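PDB 1KKO: methylaspartate ammonia-lyase from Citrobacter amalonaticus, which catalyses the reversible anti elimination of ammonia from L-threo-3-methylaspartate to give mesaconate, with magnesium as cofactor. Local coordinates for residues V191-L196 against L235-Y240; L270-P275 against S300-V305; I304-W309 against G323-V328. All blocks are in the same frame, centred on the assembly; numbering follows the deposited sequence.

Interaction 1: residues V191-L196 against L235-Y240; sequences VLPHAL and LHIDVY
The carbonyl oxygen of Leu-192 is met by two groups of the facing strand: the N-H of His-236, 2.9 Å from N to O and arriving from above the carbonyl plane, and the CA-H of Leu-235. This is one rung of the parallel ladder between strands 191-194 and 234-238, the second and third strands of the TIM barrel of this enolase-superfamily enzyme. His-194 N then bonds to His-236 O, and Asp-238 N to His-194 O. Pro-193, lacking an N-H and preceded by a cis peptide, leaves the ladder intact because its neighbours carry the bonds; its CD packs on Ile-237 CG1 at 4.0 Å.

At the C-terminal end lies the active-site rim. With CG anti to the backbone nitrogen (chi1 -176°), the ring of His-194 runs alongside Asp-238, whose CB sits over one face, 3.6 Å from the ring centroid. His-194 is assigned as a transition-state stabiliser and Asp-238 binds magnesium, so this CH-pi contact joins two functional residues. Tyr-240 comes to the ring's edge: its OH lies in plane 3.1 Å from His-194 NE2, and either may donate. The two rings meet rim to rim, inclined at 64°. Tyr-240 N bonds to Asp-238 OD1 in an Asx turn, which ties the backbone of the tyrosine to the metal-binding aspartate, while Leu-196 CD1 touches Tyr-240 CE1 at 3.5 Å.

Interaction 2: residues L270-P275 against S300-V305; sequences LYIEGP and SGVKIV
Tyr-271 and Lys-303 lie side by side and point the same way from paired positions in a parallel ladder, the one joining strands 270-273 and 303-306 of the TIM barrel. Helix 281-298 connects these strands, making a beta-alpha-beta crossover. Lysine suits this place because its long apolar chain can follow a ring before its charge begins: CB stands over one face of Tyr-271, 4.0 Å from the centroid, and the extended chain carries CD to 3.4 Å from Tyr-271 CZ. Lys-303 NZ then donates to Tyr-271 OH over 3.2 Å. Both polar ends also reach the carboxylate of Glu-354, the lysine by a salt bridge, which would favour a charged ammonium.

Val-305, on the same side of the sheet, meets the tyrosine differently. It crosses at about a right angle and brings CG2 to the ring edge, 3.9 Å from Tyr-271 CD2. Its beta-branched body also crosses Glu-273 obliquely, CB to CB at 3.7 Å. With CG anti to its backbone nitrogen (chi1 -178°) and the chain extended beyond, Glu-273 carries its carboxylate past the valine to the magnesium site, where His-236 and Gln-329 hold its two oxygens.

On the other side the side chains that meet in this contact are apolar: Leu-270 lies alongside Val-302, and Ile-272 crosses that valine with CG1. Between the strands, backbone bonds alternate in direction: Lys-303 N gives to Leu-270 O, Ile-272 N to Lys-303 O and Val-305 N to Ile-272 O. The ladder runs on into the loop, where Gly-274, at a positive phi that glycine tolerates easily, gives its N-H to Val-305 O at 3.0 Å. At the opposite end a water donates to both Leu-270 O and Gly-301 O, 2.9 Å from the former.

Interaction 3: residues I304-W309 against G323-V328; sequences IVADEW and GSCHMV
His-326 turns CG anti to its carbonyl carbon (chi1 -53°), which brings ND1 back to the N-H of Ile-304, 3.0 Å from N to ND1. Cys-325 instead places SG between its own N and carbonyl carbon (chi1 54°), 3.6 Å from Ala-306 CB. The small alanine suits this spot, since Val-328 CG1 approaches the same methyl at 4.0 Å. On the other face of the sheet Val-305 and Met-327, present as selenomethionine, lie side by side, with SE 3.9 Å from Val-305 CG2.

These contacts close the beta-alpha-beta unit of strand 303-306, helix 313-321 and strand 327-330 in the barrel. Ile-304 O accepts two successive N-H groups, from His-326 at 3.2 Å and from Met-327 at 3.3 Å, both well bent, where the chain enters strand 327-330. Ala-306 N returns a shorter bond to Met-327 O. Just beyond, Asp-307 leaves the sheet and binds magnesium.

The imidazole thus stands in for a backbone carbonyl as acceptor of the Ile-304 N-H, although Ile-304 N sits 29° out of the ring plane. Since ND1 accepts here, it should carry no proton, and a neutral His-326 would probably carry it on NE2.

In the fold
Following the chain, interaction 1 closes the loop from strand 191-194 through helices 200-204 and 209-225 to strand 234-238. Interaction 2 opens only afterwards and closes the crossover through helix 281-298, and interaction 3 starts on the strand where interaction 2 ends, closing the shorter one through helix 313-321. None nests in or crosses another. Interactions 2 and 3 share Ile-304 and Val-305, so strand 303-306 is paired on both edges, while a backbone bond from Tyr-271 N to Leu-235 O joins interactions 1 and 2. Together they tie five consecutive barrel strands, and bring the magnesium ligands Asp-238, Glu-273 and Asp-307 together at the C-terminal ends of successive strands.

Interaction 1: residues V191-L196 against L235-Y240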
loop_
_atom_site.group_PDB
_atom_site.type_symbol
_atom_site.label_atom_id
_atom_site.label_comp_id
_atom_site.label_asym_id
_atom_site.label_seq_id
_atom_site.Cartn_x
_atom_site.Cartn_y
_atom_site.Cartn_z
ATOM N N VAL A 191 0.589 16.774 7.760
ATOM C CA VAL A 191 -0.318 17.611 6.994
ATOM C C VAL A 191 -1.506 16.744 6.586
ATOM O O VAL A 191 -1.319 15.594 6.182
ATOM C CB VAL A 191 0.377 18.168 5.737
ATOM C CG1 VAL A 191 -0.519 19.206 5.053
ATOM C CG2 VAL A 191 1.743 18.770 6.076
ATOM N N LEU A 192 -2.717 17.285 6.641
ATOM C CA LEU A 192 -3.895 16.476 6.387
ATOM C C LEU A 192 -5.067 17.389 6.109
ATOM O O LEU A 192 -5.015 18.566 6.466
ATOM C CB LEU A 192 -4.200 15.590 7.603
ATOM C CG LEU A 192 -4.751 16.264 8.860
ATOM C CD1 LEU A 192 -5.339 15.215 9.791
ATOM C CD2 LEU A 192 -3.719 17.124 9.581
ATOM N N PRO A 193 -6.169 16.868 5.576
ATOM C CA PRO A 193 -6.388 15.492 5.132
ATOM C C PRO A 193 -6.841 15.401 3.672
ATOM O O PRO A 193 -7.329 14.337 3.271
ATOM C CB PRO A 193 -7.580 15.109 5.987
ATOM C CG PRO A 193 -8.438 16.379 5.866
ATOM C CD PRO A 193 -7.462 17.549 5.714
ATOM N N HIS A 194 -6.695 16.493 2.922
ATOM C CA HIS A 194 -7.145 16.620 1.538
ATOM C C HIS A 194 -8.680 16.767 1.435
ATOM O O HIS A 194 -9.173 17.793 0.934
ATOM C CB HIS A 194 -6.579 15.496 0.661
ATOM C CG HIS A 194 -6.939 15.628 -0.778
ATOM N ND1 HIS A 194 -6.058 16.034 -1.757
ATOM C CD2 HIS A 194 -8.116 15.391 -1.402
ATOM C CE1 HIS A 194 -6.686 16.041 -2.921
ATOM N NE2 HIS A 194 -7.928 15.637 -2.734
ATOM N N ALA A 195 -9.408 15.743 1.888
ATOM C CA ALA A 195 -10.867 15.765 2.051
ATOM C C ALA A 195 -11.711 15.714 0.791
ATOM O O ALA A 195 -12.937 15.696 0.888
ATOM C CB ALA A 195 -11.282 16.939 2.922
ATOM N N LEU A 196 -11.075 15.707 -0.375
ATOM C CA LEU A 196 -11.761 15.523 -1.658
ATOM C C LEU A 196 -13.062 16.325 -1.720
ATOM O O LEU A 196 -14.149 15.772 -1.898
ATOM C CB LEU A 196 -12.023 14.036 -1.898
ATOM C CG LEU A 196 -12.442 13.628 -3.312
ATOM C CD1 LEU A 196 -11.424 13.994 -4.348
ATOM C CD2 LEU A 196 -12.692 12.133 -3.326
ATOM N N LEU A 235 -3.287 21.986 7.999
ATOM C CA LEU A 235 -4.480 21.566 7.278
ATOM C C LEU A 235 -4.336 21.933 5.811
ATOM O O LEU A 235 -3.933 23.041 5.473
ATOM C CB LEU A 235 -5.721 22.228 7.868
ATOM C CG LEU A 235 -5.868 22.092 9.385
ATOM C CD1 LEU A 235 -7.197 22.705 9.810
ATOM C CD2 LEU A 235 -5.756 20.635 9.819
ATOM N N HIS A 236 -4.656 20.988 4.936
ATOM C CA HIS A 236 -4.523 21.183 3.496
ATOM C C HIS A 236 -5.723 20.472 2.896
ATOM O O HIS A 236 -5.884 19.258 3.041
ATOM C CB HIS A 236 -3.185 20.594 3.055
ATOM C CG HIS A 236 -2.891 20.652 1.590
ATOM N ND1 HIS A 236 -1.599 20.730 1.118
ATOM C CD2 HIS A 236 -3.687 20.562 0.500
ATOM C CE1 HIS A 236 -1.616 20.686 -0.202
ATOM N NE2 HIS A 236 -2.869 20.579 -0.604
ATOM N N ILE A 237 -6.596 21.252 2.273
ATOM C CA ILE A 237 -7.840 20.756 1.716
ATOM C C ILE A 237 -7.921 21.139 0.249
ATOM O O ILE A 237 -7.646 22.277 -0.113
ATOM C CB ILE A 237 -9.028 21.341 2.509
ATOM C CG1 ILE A 237 -9.009 20.799 3.949
ATOM C CG2 ILE A 237 -10.351 21.036 1.809
ATOM C CD1 ILE A 237 -9.949 21.519 4.914
ATOM N N ASP A 238 -8.267 20.163 -0.591
ATOM C CA ASP A 238 -8.374 20.349 -2.036
ATOM C C ASP A 238 -9.841 20.477 -2.402
ATOM O O ASP A 238 -10.654 19.575 -2.126
ATOM C CB ASP A 238 -7.764 19.147 -2.759
ATOM C CG ASP A 238 -7.582 19.358 -4.260
ATOM O OD1 ASP A 238 -8.155 20.307 -4.874
ATOM O OD2 ASP A 238 -6.849 18.561 -4.902
ATOM N N VAL A 239 -10.175 21.595 -3.035
ATOM C CA VAL A 239 -11.564 21.902 -3.361
ATOM C C VAL A 239 -11.926 21.824 -4.839
ATOM O O VAL A 239 -13.036 22.184 -5.217
ATOM C CB VAL A 239 -11.980 23.251 -2.774
ATOM C CG1 VAL A 239 -11.717 23.272 -1.280
ATOM C CG2 VAL A 239 -11.241 24.397 -3.450
ATOM N N TYR A 240 -11.014 21.361 -5.683
ATOM C CA TYR A 240 -11.360 21.043 -7.069
ATOM C C TYR A 240 -12.143 22.123 -7.787
ATOM O O TYR A 240 -13.084 21.829 -8.534
ATOM C CB TYR A 240 -12.124 19.710 -7.117
ATOM C CG TYR A 240 -11.204 18.581 -6.773
ATOM C CD1 TYR A 240 -11.008 18.213 -5.458
ATOM C CD2 TYR A 240 -10.478 17.929 -7.754
ATOM C CE1 TYR A 240 -10.143 17.203 -5.118
ATOM C CE2 TYR A 240 -9.604 16.904 -7.428
ATOM C CZ TYR A 240 -9.441 16.555 -6.106
ATOM O OH TYR A 240 -8.568 15.547 -5.764
#

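Interaction 2: residues L270-P275 against S300-V305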
loop_
_atom_site.group_PDB
_atom_site.type_symbol
_atom_site.label_atom_id
_atom_site.label_comp_id
_atom_site.label_asym_id
_atom_site.label_seq_id
_atom_site.Cartn_x
_atom_site.Cartn_y
_atom_site.Cartn_z
ATOM N N LEU A 270 -3.516 26.743 7.483
ATOM C CA LEU A 270 -4.482 26.269 6.511
ATOM C C LEU A 270 -4.037 26.561 5.090
ATOM O O LEU A 270 -3.614 27.671 4.763
ATOM C CB LEU A 270 -5.855 26.898 6.776
ATOM C CG LEU A 270 -6.985 26.526 5.817
ATOM C CD1 LEU A 270 -7.330 25.041 5.927
ATOM C CD2 LEU A 270 -8.216 27.382 6.093
ATOM N N TYR A 271 -4.140 25.523 4.258
ATOM C CA TYR A 271 -3.871 25.605 2.837
ATOM C C TYR A 271 -5.104 25.130 2.075
ATOM O O TYR A 271 -5.694 24.100 2.431
ATOM C CB TYR A 271 -2.723 24.680 2.462
ATOM C CG TYR A 271 -1.341 25.167 2.815
ATOM C CD1 TYR A 271 -0.913 25.227 4.128
ATOM C CD2 TYR A 271 -0.456 25.555 1.826
ATOM C CE1 TYR A 271 0.367 25.677 4.451
ATOM C CE2 TYR A 271 0.838 25.976 2.132
ATOM C CZ TYR A 271 1.238 26.030 3.444
ATOM O OH TYR A 271 2.521 26.451 3.747
ATOM N N ILE A 272 -5.476 25.871 1.031
ATOM C CA ILE A 272 -6.576 25.479 0.160
ATOM C C ILE A 272 -6.027 25.261 -1.241
ATOM O O ILE A 272 -5.485 26.175 -1.851
ATOM C CB ILE A 272 -7.677 26.558 0.128
ATOM C CG1 ILE A 272 -8.293 26.765 1.515
ATOM C CG2 ILE A 272 -8.749 26.194 -0.915
ATOM C CD1 ILE A 272 -9.021 25.564 2.095
ATOM N N GLU A 273 -6.138 24.029 -1.719
ATOM C CA GLU A 273 -5.647 23.665 -3.041
ATOM C C GLU A 273 -6.757 23.736 -4.078
ATOM O O GLU A 273 -7.900 23.363 -3.806
ATOM C CB GLU A 273 -5.018 22.263 -3.005
ATOM C CG GLU A 273 -4.438 21.821 -4.342
ATOM C CD GLU A 273 -3.552 20.594 -4.255
ATOM O OE1 GLU A 273 -3.543 19.908 -3.220
ATOM O OE2 GLU A 273 -2.863 20.306 -5.251
ATOM N N GLY A 274 -6.407 24.227 -5.257
ATOM C CA GLY A 274 -7.345 24.305 -6.358
ATOM C C GLY A 274 -8.596 25.120 -6.085
ATOM O O GLY A 274 -9.698 24.658 -6.332
ATOM N N PRO A 275 -8.475 26.342 -5.589
ATOM C CA PRO A 275 -9.688 27.104 -5.271
ATOM C C PRO A 275 -10.600 27.356 -6.476
ATOM O O PRO A 275 -11.825 27.377 -6.307
ATOM C CB PRO A 275 -9.134 28.418 -4.719
ATOM C CG PRO A 275 -7.776 28.518 -5.268
ATOM C CD PRO A 275 -7.254 27.099 -5.251
ATOM N N SER A 300 -4.660 37.888 5.375
ATOM C CA SER A 300 -4.972 36.496 5.688
ATOM C C SER A 300 -3.723 35.630 5.803
ATOM O O SER A 300 -2.764 35.807 5.068
ATOM C CB SER A 300 -5.866 35.899 4.606
ATOM O OG SER A 300 -6.187 34.549 4.915
ATOM N N GLY A 301 -3.766 34.665 6.710
ATOM C CA GLY A 301 -2.675 33.719 6.850
ATOM C C GLY A 301 -2.934 32.435 6.076
ATOM O O GLY A 301 -2.118 31.514 6.126
ATOM N N VAL A 302 -4.054 32.374 5.362
ATOM C CA VAL A 302 -4.408 31.177 4.600
ATOM C C VAL A 302 -3.663 31.187 3.274
ATOM O O VAL A 302 -3.556 32.210 2.615
ATOM C CB VAL A 302 -5.926 31.075 4.342
ATOM C CG1 VAL A 302 -6.259 29.774 3.605
ATOM C CG2 VAL A 302 -6.710 31.150 5.643
ATOM N N LYS A 303 -3.158 30.025 2.874
ATOM C CA LYS A 303 -2.387 29.920 1.643
ATOM C C LYS A 303 -3.133 29.127 0.575
ATOM O O LYS A 303 -3.972 28.308 0.905
ATOM C CB LYS A 303 -1.038 29.269 1.940
ATOM C CG LYS A 303 -0.115 30.168 2.765
ATOM C CD LYS A 303 1.171 29.455 3.114
ATOM C CE LYS A 303 2.127 30.316 3.906
ATOM N NZ LYS A 303 3.272 29.493 4.378
ATOM N N ILE A 304 -2.836 29.394 -0.691
ATOM C CA ILE A 304 -3.445 28.628 -1.783
ATOM C C ILE A 304 -2.381 27.870 -2.573
ATOM O O ILE A 304 -1.215 28.280 -2.668
ATOM C CB ILE A 304 -4.369 29.478 -2.706
ATOM C CG1 ILE A 304 -3.603 30.600 -3.403
ATOM C CG2 ILE A 304 -5.568 29.996 -1.912
ATOM C CD1 ILE A 304 -4.377 31.250 -4.544
ATOM N N VAL A 305 -2.824 26.742 -3.120
ATOM C CA VAL A 305 -1.976 25.810 -3.834
ATOM C C VAL A 305 -2.477 25.629 -5.266
ATOM O O VAL A 305 -3.646 25.300 -5.484
ATOM C CB VAL A 305 -1.997 24.428 -3.148
ATOM C CG1 VAL A 305 -0.957 23.505 -3.779
ATOM C CG2 VAL A 305 -1.765 24.556 -1.661
HETATM O O HOH W 1 -1.206 28.853 5.771
HETATM O O HOH W 2 -3.724 29.600 8.144
#

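Interaction 3: residues I304-W309 against G323-V328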
loop_
_atom_site.group_PDB
_atom_site.type_symbol
_atom_site.label_atom_id
_atom_site.label_comp_id
_atom_site.label_asym_id
_atom_site.label_seq_id
_atom_site.Cartn_x
_atom_site.Cartn_y
_atom_site.Cartn_z
ATOM N N ILE A 304 -2.836 29.394 -0.691
ATOM C CA ILE A 304 -3.445 28.628 -1.783
ATOM C C ILE A 304 -2.381 27.870 -2.573
ATOM O O ILE A 304 -1.215 28.280 -2.668
ATOM C CB ILE A 304 -4.369 29.478 -2.706
ATOM C CG1 ILE A 304 -3.603 30.600 -3.403
ATOM C CG2 ILE A 304 -5.568 29.996 -1.912
ATOM C CD1 ILE A 304 -4.377 31.250 -4.544
ATOM N N VAL A 305 -2.824 26.742 -3.120
ATOM C CA VAL A 305 -1.976 25.810 -3.834
ATOM C C VAL A 305 -2.477 25.629 -5.266
ATOM O O VAL A 305 -3.646 25.300 -5.484
ATOM C CB VAL A 305 -1.997 24.428 -3.148
ATOM C CG1 VAL A 305 -0.957 23.505 -3.779
ATOM C CG2 VAL A 305 -1.765 24.556 -1.661
ATOM N N ALA A 306 -1.596 25.819 -6.243
ATOM C CA ALA A 306 -1.917 25.550 -7.636
ATOM C C ALA A 306 -1.844 24.062 -7.895
ATOM O O ALA A 306 -1.039 23.346 -7.312
ATOM C CB ALA A 306 -0.978 26.267 -8.542
ATOM N N ASP A 307 -2.676 23.594 -8.807
ATOM C CA ASP A 307 -2.674 22.185 -9.180
ATOM C C ASP A 307 -3.118 22.063 -10.637
ATOM O O ASP A 307 -2.293 21.833 -11.521
ATOM C CB ASP A 307 -3.581 21.415 -8.230
ATOM C CG ASP A 307 -3.708 19.960 -8.580
ATOM O OD1 ASP A 307 -2.823 19.396 -9.256
ATOM O OD2 ASP A 307 -4.686 19.290 -8.193
ATOM N N GLU A 308 -4.412 22.240 -10.887
ATOM C CA GLU A 308 -4.940 22.167 -12.246
ATOM C C GLU A 308 -4.188 23.122 -13.180
ATOM O O GLU A 308 -3.965 24.285 -12.850
ATOM C CB GLU A 308 -6.431 22.527 -12.274
ATOM C CG GLU A 308 -7.350 21.734 -11.351
ATOM C CD GLU A 308 -7.526 22.345 -9.962
ATOM O OE1 GLU A 308 -6.640 23.101 -9.496
ATOM O OE2 GLU A 308 -8.571 22.058 -9.328
ATOM N N TRP A 309 -3.828 22.605 -14.350
ATOM C CA TRP A 309 -3.142 23.328 -15.426
ATOM C C TRP A 309 -1.670 23.582 -15.135
ATOM O O TRP A 309 -0.987 24.220 -15.937
ATOM C CB TRP A 309 -3.879 24.619 -15.809
ATOM C CG TRP A 309 -5.285 24.279 -16.186
ATOM C CD1 TRP A 309 -6.397 24.497 -15.444
ATOM C CD2 TRP A 309 -5.710 23.559 -17.346
ATOM N NE1 TRP A 309 -7.505 23.997 -16.087
ATOM C CE2 TRP A 309 -7.105 23.414 -17.261
ATOM C CE3 TRP A 309 -5.056 23.051 -18.464
ATOM C CZ2 TRP A 309 -7.850 22.759 -18.236
ATOM C CZ3 TRP A 309 -5.804 22.412 -19.441
ATOM C CH2 TRP A 309 -7.180 22.276 -19.315
ATOM N N GLY A 323 4.185 34.642 -9.590
ATOM C CA GLY A 323 3.849 34.892 -8.201
ATOM C C GLY A 323 2.386 34.577 -7.961
ATOM O O GLY A 323 1.698 35.253 -7.206
ATOM N N SER A 324 1.919 33.496 -8.573
ATOM C CA SER A 324 0.493 33.238 -8.640
ATOM C C SER A 324 -0.148 32.669 -7.385
ATOM O O SER A 324 -1.362 32.785 -7.214
ATOM C CB SER A 324 0.205 32.329 -9.828
ATOM O OG SER A 324 0.837 31.073 -9.671
ATOM N N CYS A 325 0.647 32.071 -6.505
ATOM C CA CYS A 325 0.111 31.367 -5.352
ATOM C C CYS A 325 1.257 31.064 -4.410
ATOM O O CYS A 325 2.403 31.357 -4.726
ATOM C CB CYS A 325 -0.559 30.068 -5.803
ATOM S SG CYS A 325 0.508 29.035 -6.792
ATOM N N HIS A 326 0.951 30.490 -3.262
ATOM C CA HIS A 326 1.971 30.239 -2.257
ATOM C C HIS A 326 2.708 28.935 -2.436
ATOM O O HIS A 326 3.847 28.811 -2.015
ATOM C CB HIS A 326 1.328 30.250 -0.881
ATOM C CG HIS A 326 0.532 31.482 -0.622
ATOM N ND1 HIS A 326 -0.803 31.575 -0.946
ATOM C CD2 HIS A 326 0.884 32.684 -0.108
ATOM C CE1 HIS A 326 -1.240 32.782 -0.638
ATOM N NE2 HIS A 326 -0.240 33.472 -0.122
HETATM N N MSE A 327 2.035 27.963 -3.042
HETATM C CA MSE A 327 2.551 26.611 -3.178
HETATM C C MSE A 327 2.027 26.036 -4.474
HETATM O O MSE A 327 0.932 26.387 -4.905
HETATM C CB MSE A 327 2.048 25.773 -2.002
HETATM C CG MSE A 327 2.448 24.314 -2.027
HETATM SE SE MSE A 327 1.754 23.353 -0.482
HETATM C CE MSE A 327 3.291 23.510 0.661
ATOM N N VAL A 328 2.819 25.176 -5.107
ATOM C CA VAL A 328 2.389 24.479 -6.311
ATOM C C VAL A 328 2.505 22.974 -6.117
ATOM O O VAL A 328 3.501 22.499 -5.578
ATOM C CB VAL A 328 3.232 24.850 -7.552
ATOM C CG1 VAL A 328 2.959 26.268 -7.998
ATOM C CG2 VAL A 328 4.683 24.663 -7.301
#